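Long-range contact in phosphoacetylglucosamine mutase (Aspergillus lentulus, PDB 5O9X), which interconverts N-acetylglucosamine 6-phosphate and N-acetylglucosamine 1-phosphate, probably by way of a bisphosphorylated sugar intermediate, as expected of an alpha-D-phosphohexomutase: residues T337-E349 / L450-R462. The protein carries 1 engineered substitution. Numbering follows the deposited sequence.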
ATOM      1  N   THR A 337       3.913  -5.360  10.842  1.00 15.40           N
ATOM      2  CA  THR A 337       4.541  -4.230  11.556  1.00 14.28           C
ATOM      3  C   THR A 337       4.016  -4.195  12.999  1.00 14.79           C
ATOM      4  O   THR A 337       3.130  -4.979  13.375  1.00 16.01           O
ATOM      5  CB  THR A 337       4.367  -2.873  10.842  1.00 14.08           C
ATOM      6  OG1 THR A 337       2.985  -2.399  10.951  1.00 15.28           O
ATOM      7  CG2 THR A 337       4.636  -3.071   9.310  1.00 13.58           C
ATOM      8  N   ALA A 338       4.485  -3.211  13.762  1.00 13.78           N
ATOM      9  CA  ALA A 338       4.161  -3.095  15.184  1.00 13.91           C
ATOM     10  C   ALA A 338       2.683  -2.706  15.358  1.00 13.06           C
ATOM     11  O   ALA A 338       2.145  -2.948  16.431  1.00 14.73           O
ATOM     12  CB  ALA A 338       5.123  -2.072  15.834  1.00 12.28           C
ATOM     13  N   TYR A 339       2.005  -2.222  14.296  1.00 11.39           N
ATOM     14  CA  TYR A 339       0.592  -1.857  14.396  1.00 12.02           C
ATOM     15  C   TYR A 339      -0.275  -3.129  14.375  1.00 13.83           C
ATOM     16  O   TYR A 339      -1.510  -3.012  14.585  1.00 14.45           O
ATOM     17  CB  TYR A 339       0.185  -0.984  13.180  1.00 12.67           C
ATOM     18  CG  TYR A 339       0.772   0.418  13.335  1.00 12.50           C
ATOM     19  CD1 TYR A 339       0.219   1.296  14.276  1.00 13.52           C
ATOM     20  CD2 TYR A 339       1.938   0.776  12.677  1.00 14.55           C
ATOM     21  CE1 TYR A 339       0.747   2.548  14.480  1.00 13.56           C
ATOM     22  CE2 TYR A 339       2.478   2.058  12.860  1.00 14.75           C
ATOM     23  CZ  TYR A 339       1.890   2.898  13.810  1.00 14.26           C
ATOM     24  OH  TYR A 339       2.442   4.140  14.080  1.00 14.22           O
ATOM     25  N   ALA A 340       0.302  -4.305  14.037  1.00 13.31           N
ATOM     26  CA  ALA A 340      -0.501  -5.524  14.043  1.00 13.94           C
ATOM     27  C   ALA A 340      -1.030  -5.845  15.440  1.00 13.99           C
ATOM     28  O   ALA A 340      -0.293  -5.735  16.445  1.00 15.26           O
ATOM     29  CB  ALA A 340       0.295  -6.732  13.531  1.00 13.64           C
ATOM     30  N   ASN A 341      -2.283  -6.215  15.519  1.00 13.12           N
ATOM     31  CA  ASN A 341      -2.838  -6.597  16.826  1.00 14.53           C
ATOM     32  C   ASN A 341      -2.066  -7.808  17.395  1.00 14.61           C
ATOM     33  O   ASN A 341      -1.758  -8.767  16.667  1.00 14.56           O
ATOM     34  CB  ASN A 341      -4.298  -7.000  16.636  1.00 15.49           C
ATOM     35  CG  ASN A 341      -5.028  -7.032  17.933  1.00 18.79           C
ATOM     36  OD1 ASN A 341      -4.942  -8.032  18.664  1.00 18.72           O
ATOM     37  ND2 ASN A 341      -5.695  -5.940  18.260  1.00 13.88           N
ATOM     38  N   GLY A 342      -1.725  -7.748  18.692  1.00 14.66           N
ATOM     39  CA  GLY A 342      -0.932  -8.852  19.311  1.00 15.45           C
ATOM     40  C   GLY A 342      -1.621 -10.176  19.144  1.00 14.93           C
ATOM     41  O   GLY A 342      -0.950 -11.159  19.113  1.00 16.47           O
ATOM     42  N   SER A 343      -2.948 -10.219  19.110  1.00 15.15           N
ATOM     43  CA  SER A 343      -3.628 -11.498  18.915  1.00 16.79           C
ATOM     44  C   SER A 343      -3.342 -12.140  17.534  1.00 18.87           C
ATOM     45  O   SER A 343      -3.334 -13.418  17.428  1.00 16.18           O
ATOM     46  CB  SER A 343      -5.128 -11.371  19.083  1.00 17.38           C
ATOM     47  OG  SER A 343      -5.427 -11.066  20.442  1.00 18.54           O
ATOM     48  N   SER A 344      -3.090 -11.316  16.509  1.00 16.77           N
ATOM     49  CA  SER A 344      -2.827 -11.839  15.159  1.00 16.19           C
ATOM     50  C   SER A 344      -1.430 -12.462  15.148  1.00 18.99           C
ATOM     51  O   SER A 344      -1.236 -13.535  14.574  1.00 18.41           O
ATOM     52  CB  SER A 344      -2.938 -10.717  14.063  1.00 15.34           C
ATOM     53  OG  SER A 344      -1.883  -9.772  14.185  1.00 15.44           O
ATOM     54  N   THR A 345      -0.478 -11.825  15.839  1.00 17.38           N
ATOM     55  CA  THR A 345       0.865 -12.379  15.968  1.00 16.87           C
ATOM     56  C   THR A 345       0.847 -13.765  16.680  1.00 16.89           C
ATOM     57  O   THR A 345       1.552 -14.682  16.267  1.00 18.74           O
ATOM     58  CB  THR A 345       1.779 -11.364  16.687  1.00 19.07           C
ATOM     59  OG1 THR A 345       1.665 -10.038  16.038  1.00 18.50           O
ATOM     60  CG2 THR A 345       3.292 -11.840  16.726  1.00 18.14           C
ATOM     61  N   GLU A 346       0.085 -13.843  17.756  1.00 17.95           N
ATOM     62  CA  GLU A 346      -0.056 -15.015  18.568  1.00 22.48           C
ATOM     63  C   GLU A 346      -0.689 -16.155  17.725  1.00 23.57           C
ATOM     64  O   GLU A 346      -0.257 -17.303  17.795  1.00 24.73           O
ATOM     65  CB  GLU A 346      -0.949 -14.648  19.781  1.00 25.70           C
ATOM     66  CG  GLU A 346      -1.296 -15.883  20.649  1.00 29.99           C
ATOM     67  CD  GLU A 346      -2.267 -15.602  21.818  1.00 35.34           C
ATOM     68  OE1 GLU A 346      -3.429 -15.013  21.654  1.00 32.51           O
ATOM     69  OE2 GLU A 346      -1.837 -16.001  22.936  1.00 35.46           O
ATOM     70  N   TYR A 347      -1.721 -15.814  16.946  1.00 23.07           N
ATOM     71  CA  TYR A 347      -2.379 -16.750  16.020  1.00 20.84           C
ATOM     72  C   TYR A 347      -1.400 -17.296  15.022  1.00 20.07           C
ATOM     73  O   TYR A 347      -1.389 -18.515  14.754  1.00 20.43           O
ATOM     74  CB  TYR A 347      -3.581 -16.087  15.348  1.00 19.14           C
ATOM     75  CG  TYR A 347      -4.352 -16.968  14.324  1.00 20.46           C
ATOM     76  CD1 TYR A 347      -5.309 -17.925  14.746  1.00 21.93           C
ATOM     77  CD2 TYR A 347      -4.168 -16.805  12.958  1.00 21.36           C
ATOM     78  CE1 TYR A 347      -6.007 -18.728  13.816  1.00 19.96           C
ATOM     79  CE2 TYR A 347      -4.920 -17.552  12.016  1.00 21.44           C
ATOM     80  CZ  TYR A 347      -5.797 -18.524  12.476  1.00 22.62           C
ATOM     81  OH  TYR A 347      -6.489 -19.262  11.530  1.00 29.71           O
ATOM     82  N   ILE A 348      -0.544 -16.441  14.504  1.00 18.40           N
ATOM     83  CA  ILE A 348       0.389 -16.870  13.443  1.00 21.12           C
ATOM     84  C   ILE A 348       1.384 -17.863  14.074  1.00 25.92           C
ATOM     85  O   ILE A 348       1.728 -18.921  13.470  1.00 26.96           O
ATOM     86  CB  ILE A 348       1.152 -15.669  12.829  1.00 18.81           C
ATOM     87  CG1 ILE A 348       0.177 -14.726  12.002  1.00 19.26           C
ATOM     88  CG2 ILE A 348       2.323 -16.140  11.970  1.00 17.35           C
ATOM     89  CD1 ILE A 348       0.811 -13.369  11.634  1.00 16.91           C
ATOM     90  N   GLU A 349       1.774 -17.552  15.300  1.00 25.91           N
ATOM     91  CA  GLU A 349       2.753 -18.371  16.001  1.00 31.44           C
ATOM     92  C   GLU A 349       2.136 -19.714  16.475  1.00 28.12           C
ATOM     93  O   GLU A 349       2.715 -20.725  16.248  1.00 30.20           O
ATOM     94  CB  GLU A 349       3.363 -17.608  17.187  1.00 33.52           C
ATOM     95  CG  GLU A 349       4.570 -18.347  17.818  1.00 49.75           C
ATOM     96  CD  GLU A 349       4.773 -18.131  19.339  1.00 64.17           C
ATOM     97  OE1 GLU A 349       4.082 -17.296  19.982  1.00 70.19           O
ATOM     98  OE2 GLU A 349       5.656 -18.819  19.911  1.00 69.61           O
ATOM     99  N   LEU A 450     -13.934 -14.100  11.535  1.00 16.09           N
ATOM    100  CA  LEU A 450     -13.747 -13.388  12.806  1.00 15.27           C
ATOM    101  C   LEU A 450     -13.365 -14.337  13.971  1.00 18.37           C
ATOM    102  O   LEU A 450     -12.493 -13.987  14.797  1.00 16.38           O
ATOM    103  CB  LEU A 450     -14.976 -12.521  13.185  1.00 15.84           C
ATOM    104  CG  LEU A 450     -14.799 -11.553  14.404  1.00 16.92           C
ATOM    105  CD1 LEU A 450     -13.960 -10.353  13.968  1.00 18.32           C
ATOM    106  CD2 LEU A 450     -16.177 -11.139  14.841  1.00 19.46           C
ATOM    107  N   ALA A 451     -13.903 -15.571  13.938  1.00 18.38           N
ATOM    108  CA  ALA A 451     -13.686 -16.502  15.029  1.00 17.82           C
ATOM    109  C   ALA A 451     -12.294 -17.131  15.041  1.00 19.32           C
ATOM    110  O   ALA A 451     -11.878 -17.677  16.083  1.00 20.35           O
ATOM    111  CB  ALA A 451     -14.839 -17.579  15.039  1.00 20.19           C
ATOM    112  N   THR A 452     -11.497 -16.969  13.975  1.00 15.36           N
ATOM    113  CA  THR A 452     -10.124 -17.460  13.965  1.00 17.52           C
ATOM    114  C   THR A 452      -9.311 -17.060  15.212  1.00 21.97           C
ATOM    115  O   THR A 452      -8.561 -17.872  15.758  1.00 20.44           O
ATOM    116  CB  THR A 452      -9.336 -17.058  12.697  1.00 18.72           C
ATOM    117  OG1 THR A 452      -9.385 -15.616  12.484  1.00 17.96           O
ATOM    118  CG2 THR A 452      -9.951 -17.721  11.409  1.00 17.08           C
ATOM    119  N   TYR A 453      -9.398 -15.784  15.611  1.00 20.23           N
ATOM    120  CA  TYR A 453      -8.746 -15.296  16.827  1.00 19.56           C
ATOM    121  C   TYR A 453      -9.515 -14.030  17.250  1.00 18.87           C
ATOM    122  O   TYR A 453     -10.281 -13.466  16.467  1.00 19.62           O
ATOM    123  CB  TYR A 453      -7.247 -15.059  16.621  1.00 16.88           C
ATOM    124  CG  TYR A 453      -6.914 -13.955  15.578  1.00 16.50           C
ATOM    125  CD1 TYR A 453      -6.931 -12.570  15.935  1.00 15.18           C
ATOM    126  CD2 TYR A 453      -6.584 -14.312  14.236  1.00 15.62           C
ATOM    127  CE1 TYR A 453      -6.614 -11.554  14.971  1.00 15.46           C
ATOM    128  CE2 TYR A 453      -6.266 -13.329  13.280  1.00 17.34           C
ATOM    129  CZ  TYR A 453      -6.253 -11.983  13.655  1.00 16.05           C
ATOM    130  OH  TYR A 453      -5.921 -11.117  12.686  1.00 16.73           O
ATOM    131  N   THR A 454      -9.370 -13.609  18.499  1.00 19.73           N
ATOM    132  CA  THR A 454     -10.029 -12.381  18.951  1.00 19.00           C
ATOM    133  C   THR A 454      -9.000 -11.282  19.133  1.00 19.53           C
ATOM    134  O   THR A 454      -8.038 -11.450  19.912  1.00 19.42           O
ATOM    135  CB  THR A 454     -10.832 -12.639  20.236  1.00 23.18           C
ATOM    136  OG1 THR A 454     -11.823 -13.667  19.979  1.00 22.77           O
ATOM    137  CG2 THR A 454     -11.602 -11.366  20.702  1.00 20.07           C
ATOM    138  N   ASP A 455      -9.201 -10.166  18.424  1.00 18.58           N
ATOM    139  CA  ASP A 455      -8.287  -9.023  18.560  1.00 17.79           C
ATOM    140  C   ASP A 455      -8.278  -8.502  20.001  1.00 17.82           C
ATOM    141  O   ASP A 455      -9.304  -8.419  20.641  1.00 18.95           O
ATOM    142  CB  ASP A 455      -8.793  -7.868  17.627  1.00 18.33           C
ATOM    143  CG  ASP A 455      -8.395  -8.090  16.155  1.00 23.55           C
ATOM    144  OD1 ASP A 455      -7.215  -8.387  15.917  1.00 20.67           O
ATOM    145  OD2 ASP A 455      -9.243  -7.949  15.226  1.00 28.03           O
ATOM    146  N   LEU A 456      -7.118  -8.185  20.515  1.00 17.98           N
ATOM    147  CA  LEU A 456      -7.057  -7.335  21.748  1.00 17.96           C
ATOM    148  C   LEU A 456      -7.685  -5.971  21.454  1.00 17.54           C
ATOM    149  O   LEU A 456      -7.429  -5.402  20.405  1.00 16.35           O
ATOM    150  CB  LEU A 456      -5.587  -7.116  22.148  1.00 18.20           C
ATOM    151  CG  LEU A 456      -4.881  -8.420  22.551  1.00 20.09           C
ATOM    152  CD1 LEU A 456      -3.384  -8.113  22.780  1.00 18.95           C
ATOM    153  CD2 LEU A 456      -5.468  -9.004  23.831  1.00 19.59           C
ATOM    154  N   PRO A 457      -8.530  -5.443  22.363  1.00 17.92           N
ATOM    155  CA  PRO A 457      -9.015  -4.061  22.215  1.00 17.81           C
ATOM    156  C   PRO A 457      -7.822  -3.161  21.952  1.00 18.20           C
ATOM    157  O   PRO A 457      -6.783  -3.308  22.621  1.00 18.01           O
ATOM    158  CB  PRO A 457      -9.650  -3.771  23.594  1.00 18.10           C
ATOM    159  CG  PRO A 457     -10.307  -5.159  23.914  1.00 17.51           C
ATOM    160  CD  PRO A 457      -9.185  -6.140  23.502  1.00 18.47           C
ATOM    161  N   SER A 458      -7.943  -2.292  20.949  1.00 16.48           N
ATOM    162  CA  SER A 458      -6.822  -1.398  20.612  1.00 16.09           C
ATOM    163  C   SER A 458      -7.306  -0.010  20.263  1.00 15.58           C
ATOM    164  O   SER A 458      -8.534   0.243  20.082  1.00 15.87           O
ATOM    165  CB  SER A 458      -6.030  -1.991  19.437  1.00 16.26           C
ATOM    166  OG  SER A 458      -6.803  -1.936  18.242  1.00 16.05           O
ATOM    167  N   ARG A 459      -6.350   0.899  20.107  1.00 14.75           N
ATOM    168  CA  ARG A 459      -6.715   2.303  19.915  1.00 17.53           C
ATOM    169  C   ARG A 459      -5.576   3.002  19.228  1.00 16.34           C
ATOM    170  O   ARG A 459      -4.429   2.771  19.598  1.00 17.74           O
ATOM    171  CB  ARG A 459      -6.992   2.947  21.329  1.00 18.27           C
ATOM    172  CG  ARG A 459      -7.169   4.454  21.322  1.00 25.27           C
ATOM    173  CD  ARG A 459      -8.458   4.939  20.739  1.00 27.14           C
ATOM    174  NE  ARG A 459      -9.629   4.213  21.333  1.00 37.07           N
ATOM    175  CZ  ARG A 459     -10.890   4.636  21.266  1.00 43.35           C
ATOM    176  NH1 ARG A 459     -11.151   5.804  20.686  1.00 48.77           N
ATOM    177  NH2 ARG A 459     -11.895   3.911  21.765  1.00 39.60           N
ATOM    178  N   LEU A 460      -5.899   3.838  18.230  1.00 16.20           N
ATOM    179  CA  LEU A 460      -4.906   4.766  17.620  1.00 15.25           C
ATOM    180  C   LEU A 460      -5.214   6.179  18.041  1.00 15.19           C
ATOM    181  O   LEU A 460      -6.408   6.561  18.091  1.00 15.53           O
ATOM    182  CB  LEU A 460      -4.968   4.706  16.069  1.00 14.77           C
ATOM    183  CG  LEU A 460      -4.321   3.425  15.450  1.00 16.15           C
ATOM    184  CD1 LEU A 460      -4.800   3.152  14.018  1.00 15.18           C
ATOM    185  CD2 LEU A 460      -2.762   3.406  15.514  1.00 13.63           C
ATOM    186  N   VAL A 461      -4.188   6.978  18.355  1.00 14.09           N
ATOM    187  CA  VAL A 461      -4.393   8.432  18.618  1.00 13.70           C
ATOM    188  C   VAL A 461      -3.397   9.206  17.791  1.00 15.28           C
ATOM    189  O   VAL A 461      -2.173   8.907  17.863  1.00 13.79           O
ATOM    190  CB  VAL A 461      -4.103   8.785  20.104  1.00 15.00           C
ATOM    191  CG1 VAL A 461      -4.421  10.303  20.402  1.00 16.53           C
ATOM    192  CG2 VAL A 461      -4.919   7.910  21.013  1.00 16.23           C
ATOM    193  N   ARG A 462      -3.890  10.213  17.053  1.00 15.03           N
ATOM    194  CA  ARG A 462      -3.024  10.998  16.190  1.00 18.23           C
ATOM    195  C   ARG A 462      -2.698  12.224  17.024  1.00 17.78           C
ATOM    196  O   ARG A 462      -3.623  12.935  17.441  1.00 16.55           O
ATOM    197  CB  ARG A 462      -3.781  11.407  14.903  1.00 18.21           C
ATOM    198  CG  ARG A 462      -3.001  12.155  13.789  1.00 19.96           C
ATOM    199  CD  ARG A 462      -4.043  12.643  12.750  1.00 19.98           C
ATOM    200  NE  ARG A 462      -3.438  13.318  11.603  1.00 22.64           N
ATOM    201  CZ  ARG A 462      -3.014  14.589  11.690  1.00 24.63           C
ATOM    202  NH1 ARG A 462      -3.189  15.262  12.828  1.00 22.40           N
ATOM    203  NH2 ARG A 462      -2.443  15.165  10.655  1.00 23.15           N
TER
HETATM  204  O   HOH W   1      -5.710  -3.780  16.602  1.00 22.22           O
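N341, the N-cap of helix 342-350, and S343 in its first turn grip the backbone of the linker from helix 446-451 into strand 458-463, an edge strand of the C-terminal domain: a polar side-chain-to-backbone contact at the N-terminus of a domain III helix. Asparagine suits the place because its short side chain brings OD1 back to cap S343 N, while ND2 remains to donate to the linker. With CG anti to the backbone N (chi1 -164°), N341 OD1 also accepts from L456 N at 2.9 Å. N341 ND2 donates to L456 O at 2.8 Å, which lies 5° out of the N341 amide plane. A water accepting from N341 ND2 also bonds S458 OG, whose stronger partner is Q266. Small S343 lets its OG reach T454 O, 2.7 Å away. Farther along the helix, Y453 lays a ring face under S344 CA, a CH-pi contact. Y453 CD2 sits over one face of the Y347 ring, 3.5 Å from Y347 CG, the rings oblique at 42°. The side chain of Y339, about 5 Å from the bound glucose 1,6-bisphosphate, touches L460 and bonds R505 through its hydroxyl. Four hydrogen bonds to the N341 amide fix its rotation, tying helix start to linker.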